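Local coordinates for protein 2-polyprenyl-6-methoxyphenol hydroxylase-like FAD-dependent oxidoreductase (Streptomyces sp. NRRL 11266, PDB 6UI5) that binds flavin-adenine dinucleotide in a Rossmann-type domain and probably acts as a flavin-dependent oxidoreductase, at residues P35-E40 / R99-L104; G11-M16 / V152-R157. One frame throughout, in Å; residues are numbered along the deposited sequence.

Contact 1 (P35-E40 / R99-L104). With FAD (flavin-adenine dinucleotide), chain C.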
# COMPACT_ATOMS: atom_id res chain seq x y z
N PRO A 35 4.48 36.46 24.50
CA PRO A 35 4.55 37.15 25.81
C PRO A 35 4.04 36.28 26.95
O PRO A 35 4.56 36.34 28.07
CB PRO A 35 3.68 38.39 25.61
CG PRO A 35 2.66 37.97 24.59
CD PRO A 35 3.32 36.91 23.71
N THR A 36 3.01 35.48 26.68
CA THR A 36 2.51 34.46 27.59
C THR A 36 2.30 33.19 26.77
O THR A 36 2.50 33.19 25.56
CB THR A 36 1.20 34.88 28.27
OG1 THR A 36 0.85 33.89 29.25
CG2 THR A 36 0.07 34.99 27.24
N GLN A 37 1.88 32.11 27.45
CA GLN A 37 1.53 30.88 26.75
C GLN A 37 0.56 31.18 25.63
O GLN A 37 -0.39 31.94 25.82
CB GLN A 37 0.89 29.87 27.71
CG GLN A 37 0.18 28.73 26.97
CD GLN A 37 -0.62 27.80 27.89
OE1 GLN A 37 -0.76 28.05 29.10
NE2 GLN A 37 -1.17 26.73 27.32
N ARG A 38 0.80 30.60 24.47
CA ARG A 38 0.00 30.97 23.31
C ARG A 38 -1.42 30.45 23.44
O ARG A 38 -1.74 29.61 24.28
CB ARG A 38 0.62 30.45 22.01
CG ARG A 38 0.72 28.94 21.92
CD ARG A 38 1.62 28.56 20.75
NE ARG A 38 1.77 27.11 20.62
CZ ARG A 38 2.56 26.49 19.74
NH1 ARG A 38 3.30 27.19 18.89
NH2 ARG A 38 2.61 25.16 19.71
N ALA A 39 -2.28 31.00 22.61
CA ALA A 39 -3.66 30.58 22.47
C ALA A 39 -3.88 29.85 21.16
O ALA A 39 -4.88 29.15 21.02
CB ALA A 39 -4.61 31.79 22.56
N GLU A 40 -2.96 30.02 20.20
CA GLU A 40 -3.04 29.36 18.89
C GLU A 40 -2.50 27.93 19.00
O GLU A 40 -1.49 27.56 18.41
CB GLU A 40 -2.27 30.17 17.85
CG GLU A 40 -2.60 31.67 17.81
CD GLU A 40 -1.97 32.45 18.96
OE1 GLU A 40 -2.73 32.92 19.83
OE2 GLU A 40 -0.72 32.56 19.01
N ARG A 99 -4.29 22.87 27.06
CA ARG A 99 -4.29 22.22 28.38
C ARG A 99 -3.02 21.41 28.59
O ARG A 99 -2.44 21.42 29.69
CB ARG A 99 -5.53 21.34 28.54
CG ARG A 99 -6.82 22.12 28.82
CD ARG A 99 -8.06 21.22 28.92
NE ARG A 99 -8.31 20.73 30.28
CZ ARG A 99 -8.26 19.45 30.65
NH1 ARG A 99 -7.97 18.49 29.78
NH2 ARG A 99 -8.52 19.13 31.92
N LEU A 100 -2.55 20.73 27.54
CA LEU A 100 -1.28 20.02 27.62
C LEU A 100 -0.11 20.97 27.84
O LEU A 100 0.76 20.71 28.69
CB LEU A 100 -1.05 19.22 26.35
CG LEU A 100 0.39 18.77 26.19
CD1 LEU A 100 0.65 17.63 27.14
CD2 LEU A 100 0.62 18.35 24.77
N GLU A 101 -0.06 22.06 27.07
CA GLU A 101 1.06 22.98 27.18
C GLU A 101 1.08 23.62 28.56
O GLU A 101 2.15 23.86 29.12
CB GLU A 101 1.00 24.05 26.08
CG GLU A 101 0.86 23.46 24.69
CD GLU A 101 1.24 24.42 23.54
OE1 GLU A 101 1.49 23.90 22.43
OE2 GLU A 101 1.29 25.67 23.74
N LYS A 102 -0.10 23.86 29.12
CA LYS A 102 -0.16 24.44 30.46
C LYS A 102 0.49 23.51 31.48
O LYS A 102 1.31 23.94 32.29
CB LYS A 102 -1.61 24.76 30.81
CG LYS A 102 -1.83 25.25 32.22
CD LYS A 102 -1.44 26.68 32.37
CE LYS A 102 -1.65 27.13 33.80
NZ LYS A 102 -0.76 26.43 34.76
N VAL A 103 0.18 22.20 31.43
CA VAL A 103 0.79 21.36 32.45
C VAL A 103 2.29 21.24 32.23
O VAL A 103 3.06 21.09 33.19
CB VAL A 103 0.13 19.96 32.57
CG1 VAL A 103 -1.38 20.07 32.77
CG2 VAL A 103 0.46 19.10 31.40
N LEU A 104 2.76 21.35 30.98
CA LEU A 104 4.21 21.27 30.80
C LEU A 104 4.92 22.58 31.16
O LEU A 104 6.05 22.54 31.67
CB LEU A 104 4.56 20.83 29.38
CG LEU A 104 3.86 19.56 28.90
CD1 LEU A 104 3.76 19.55 27.37
CD2 LEU A 104 4.57 18.24 29.40
PA FAD C . 5.55 24.71 17.41
O1A FAD C . 4.22 24.25 17.97
O2A FAD C . 5.30 25.36 16.06
O5B FAD C . 6.37 25.64 18.51
C5B FAD C . 7.54 26.33 18.12
C4B FAD C . 7.75 27.53 19.10
O4B FAD C . 8.90 28.15 18.92
C3B FAD C . 6.67 28.61 18.84
O3B FAD C . 6.26 29.10 20.04
C2B FAD C . 7.41 29.70 18.04
O2B FAD C . 6.63 30.96 18.15
C1B FAD C . 8.55 29.75 18.67
N9A FAD C . 9.68 30.26 17.93
C8A FAD C . 9.92 30.11 16.61
N7A FAD C . 11.12 30.68 16.33
C5A FAD C . 11.62 31.16 17.50
C6A FAD C . 12.80 31.82 17.81
N6A FAD C . 13.99 32.31 17.13
N1A FAD C . 13.06 32.20 19.06
C2A FAD C . 12.18 31.93 20.05
N3A FAD C . 11.02 31.26 19.74
C4A FAD C . 10.75 30.88 18.48
N1 FAD C . -1.25 18.42 16.22
C2 FAD C . -2.03 17.23 16.66
O2 FAD C . -1.56 16.43 17.40
N3 FAD C . -3.42 17.06 16.17
C4 FAD C . -3.99 18.06 15.27
O4 FAD C . -5.10 17.95 14.86
C4X FAD C . -3.18 19.25 14.83
N5 FAD C . -3.79 20.20 13.93
C5X FAD C . -3.01 21.37 13.48
C6 FAD C . -3.62 22.28 12.61
C7 FAD C . -2.91 23.39 12.17
C7M FAD C . -3.82 24.19 11.24
C8 FAD C . -1.60 23.63 12.59
C8M FAD C . -0.90 24.89 12.06
C9 FAD C . -0.98 22.72 13.47
C9A FAD C . -1.68 21.58 13.92
N10 FAD C . -1.03 20.58 14.86
C10 FAD C . -1.81 19.43 15.30
C1' FAD C . 0.34 20.84 15.33
C2' FAD C . 1.44 19.79 15.09
O2' FAD C . 1.39 18.77 16.03
C3' FAD C . 2.82 20.41 15.31
O3' FAD C . 3.75 19.50 14.82
C4' FAD C . 3.21 20.68 16.78
O4' FAD C . 2.35 21.55 17.46
C5' FAD C . 4.58 21.37 16.67
O5' FAD C . 5.27 21.32 17.88
P FAD C . 6.72 22.09 18.05
O1P FAD C . 6.92 22.44 19.51
O2P FAD C . 7.89 21.35 17.46
O3P FAD C . 6.57 23.45 17.11
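Arg-38 lays its guanidinium between Glu-101 and the diphosphate of FAD, a clear example of one cation serving two anions. This is the tight part of the contact. The chain leaves the backbone with CG set between the backbone N and the carbonyl carbon (chi1 62°) and then runs straight out to NE, which carries the charged end from the loop after strand 28-31 as far as the cofactor. Arg-38 NH2 donates to Glu-101 OE1 at 3.2 Å in a salt bridge, meeting the syn lone pair of that oxygen. OE1 lies near the guanidinium edge, whereas OE2 stands off the plane, the two flat groups being turned 27° apart; in keeping with this, the bond from Arg-38 NE to Glu-101 OE2 is weak, at 3.5 Å. FAD O1A accepts a nearly straight bond (169°) from Arg-38 NH2, modelled at 2.5 Å, a doubtful length because it is shorter than such a bond should be, and NH1 adds a weak one. Pro-12 of helix 12-22 packs on both charged side chains, and Gln-97 NE2 gives Glu-101 OE1 a second donor.

Toward solvent the contact is looser. Gln-37 extends from the loop over the helix, and its NE2 stays 3.7 Å from Glu-101 CB; the amide finds its hydrogen bond at Ser-98 O, on the first turn of helix 97-110. Gln-37 OE1 rests against the aliphatic stem of Lys-102, 3.6 Å from CD, while the bent lysine chain takes its ammonium away to Asp-106.

The buried carboxylate of Glu-101 is probably kept ionised by the arginine, and in return, as a second-shell partner, it holds the guanidinium in place for the FAD phosphate.

Contact 2 (G11-M16 / V152-R157). With FAD (flavin-adenine dinucleotide), chain C.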
# COMPACT_ATOMS: atom_id res chain seq x y z
N GLY A 11 6.65 25.27 22.28
CA GLY A 11 5.62 24.29 22.01
C GLY A 11 5.90 22.97 22.74
O GLY A 11 6.80 22.87 23.59
N PRO A 12 5.07 21.95 22.46
CA PRO A 12 5.27 20.63 23.12
C PRO A 12 6.71 20.16 23.08
O PRO A 12 7.24 19.74 24.10
CB PRO A 12 4.36 19.67 22.33
CG PRO A 12 3.59 20.59 21.32
CD PRO A 12 3.79 22.00 21.72
N ALA A 13 7.33 20.25 21.91
CA ALA A 13 8.67 19.73 21.71
C ALA A 13 9.65 20.34 22.70
O ALA A 13 10.23 19.64 23.54
CB ALA A 13 9.10 20.00 20.26
N GLY A 14 9.81 21.67 22.63
CA GLY A 14 10.80 22.33 23.47
C GLY A 14 10.44 22.30 24.94
O GLY A 14 11.31 22.17 25.80
N LEU A 15 9.15 22.44 25.25
CA LEU A 15 8.71 22.38 26.64
C LEU A 15 9.04 21.02 27.24
O LEU A 15 9.76 20.91 28.24
CB LEU A 15 7.19 22.63 26.72
CG LEU A 15 6.70 24.07 26.77
CD1 LEU A 15 5.17 24.25 26.49
CD2 LEU A 15 7.07 24.57 28.15
N MET A 16 8.55 19.97 26.57
CA MET A 16 8.75 18.60 27.02
C MET A 16 10.23 18.28 27.20
O MET A 16 10.62 17.61 28.16
CB MET A 16 8.05 17.64 26.03
CG MET A 16 8.32 16.21 26.31
SD MET A 16 7.82 15.80 28.00
CE MET A 16 6.08 15.44 28.06
N VAL A 152 19.40 23.21 21.08
CA VAL A 152 18.33 22.42 20.47
C VAL A 152 17.30 23.38 19.91
O VAL A 152 16.70 24.17 20.66
CB VAL A 152 17.67 21.44 21.46
CG1 VAL A 152 16.72 20.55 20.71
CG2 VAL A 152 18.73 20.62 22.20
N GLY A 153 17.12 23.33 18.60
CA GLY A 153 16.07 24.09 17.99
C GLY A 153 14.77 23.33 17.98
O GLY A 153 14.59 22.40 17.19
N CYS A 154 13.84 23.71 18.86
CA CYS A 154 12.45 23.28 18.77
C CYS A 154 11.56 24.44 18.32
O CYS A 154 10.45 24.64 18.83
CB CYS A 154 12.00 22.69 20.11
SG CYS A 154 13.22 21.55 20.88
N ASP A 155 12.06 25.25 17.38
CA ASP A 155 11.41 26.51 17.04
C ASP A 155 10.46 26.40 15.85
O ASP A 155 10.21 27.42 15.19
CB ASP A 155 12.45 27.59 16.78
CG ASP A 155 13.64 27.07 15.99
OD1 ASP A 155 13.89 25.83 16.03
OD2 ASP A 155 14.31 27.92 15.34
N GLY A 156 9.96 25.21 15.55
CA GLY A 156 8.85 25.08 14.62
C GLY A 156 9.28 24.92 13.18
O GLY A 156 10.46 24.87 12.84
N ARG A 157 8.27 24.86 12.31
CA ARG A 157 8.54 24.62 10.90
C ARG A 157 9.54 25.61 10.31
O ARG A 157 10.40 25.24 9.51
CB ARG A 157 7.23 24.66 10.11
CG ARG A 157 7.42 24.35 8.65
CD ARG A 157 6.57 25.25 7.79
NE ARG A 157 5.18 24.83 7.79
CZ ARG A 157 4.26 25.30 6.96
NH1 ARG A 157 4.59 26.19 6.04
NH2 ARG A 157 3.02 24.85 7.04
PA FAD C . 5.55 24.71 17.41
O1A FAD C . 4.22 24.25 17.97
O2A FAD C . 5.30 25.36 16.06
O5B FAD C . 6.37 25.64 18.51
C5B FAD C . 7.54 26.33 18.12
C4B FAD C . 7.75 27.53 19.10
O4B FAD C . 8.90 28.15 18.92
C3B FAD C . 6.67 28.61 18.84
O3B FAD C . 6.26 29.10 20.04
C2B FAD C . 7.41 29.70 18.04
O2B FAD C . 6.63 30.96 18.15
C1B FAD C . 8.55 29.75 18.67
N9A FAD C . 9.68 30.26 17.93
C8A FAD C . 9.92 30.11 16.61
N7A FAD C . 11.12 30.68 16.33
C5A FAD C . 11.62 31.16 17.50
C6A FAD C . 12.80 31.82 17.81
N6A FAD C . 13.99 32.31 17.13
N1A FAD C . 13.06 32.20 19.06
C2A FAD C . 12.18 31.93 20.05
N3A FAD C . 11.02 31.26 19.74
C4A FAD C . 10.75 30.88 18.48
N1 FAD C . -1.25 18.42 16.22
C2 FAD C . -2.03 17.23 16.66
O2 FAD C . -1.56 16.43 17.40
N3 FAD C . -3.42 17.06 16.17
C4 FAD C . -3.99 18.06 15.27
O4 FAD C . -5.10 17.95 14.86
C4X FAD C . -3.18 19.25 14.83
N5 FAD C . -3.79 20.20 13.93
C5X FAD C . -3.01 21.37 13.48
C6 FAD C . -3.62 22.28 12.61
C7 FAD C . -2.91 23.39 12.17
C7M FAD C . -3.82 24.19 11.24
C8 FAD C . -1.60 23.63 12.59
C8M FAD C . -0.90 24.89 12.06
C9 FAD C . -0.98 22.72 13.47
C9A FAD C . -1.68 21.58 13.92
N10 FAD C . -1.03 20.58 14.86
C10 FAD C . -1.81 19.43 15.30
C1' FAD C . 0.34 20.84 15.33
C2' FAD C . 1.44 19.79 15.09
O2' FAD C . 1.39 18.77 16.03
C3' FAD C . 2.82 20.41 15.31
O3' FAD C . 3.75 19.50 14.82
C4' FAD C . 3.21 20.68 16.78
O4' FAD C . 2.35 21.55 17.46
C5' FAD C . 4.58 21.37 16.67
O5' FAD C . 5.27 21.32 17.88
P FAD C . 6.72 22.09 18.05
O1P FAD C . 6.92 22.44 19.51
O2P FAD C . 7.89 21.35 17.46
O3P FAD C . 6.57 23.45 17.11
O HOH W 1 8.81 23.84 20.73
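Cys-154 packs its side chain against the first turn of helix 12-22, and the direct contact between the two segments is van der Waals packing. Its apolar pair is Cys-154 CB with Ala-13 CB, 4.0 Å apart. The same Cys-154 CB comes within 3.5 Å of Gly-14 N. A chi1 of -45° puts SG beside the cysteine's own backbone N, where it lies against Gly-14 CA at 3.6 Å. Because Gly-14 has no side chain, the cysteine reaches the helix backbone itself.

The helix and the strand end meet here as in the Rossmann-type dinucleotide fold: Gly-11 at the N-cap and Gly-14 belong to a GxGxxG-like turn between strand 5-8 and helix 12-22, and strand 150-153 pairs beside strand 5-8 in the parallel sheet.

Polar links run through a water and the cofactor. One water accepts a bond from Gly-14 N at 3.1 Å and a weak one from Gly-11 N; it also lies 2.6 Å from Cys-154 O and equally close to FAD O1P, so a single molecule joins helix, loop and phosphate. Ala-13 N donates to FAD O1P at 3.3 Å, at a helix start whose dipole would probably favour the negative phosphate.

Contacts with the adenosine part of FAD come from 152-157. Asp-155 CB is 3.4 Å from FAD N7A on the adenine, and the backbone of Gly-156 passes beside the ribose carbon C5B.

From the N terminus the chain passes strand 5-8 and enters 11-16, the opening half of contact 2, then completes helix 12-22 and strand 28-31 before reaching 35-40. Contact 1 closes a loop of 58 residues when helix 97-110 brings 99-104 back to that loop; contact 2 closes a longer one at 152-157, where strand 150-153 ends and runs into a loop, so the first closure lies wholly within the second. The centres are about 13 Å apart and the contacts touch: Leu-104 CD2 packs 3.5 Å from Met-16 CE. Together they join helix 97-110 to the loop that carries Arg-38, and helix 12-22 to the end of strand 150-153, beside the FAD diphosphate.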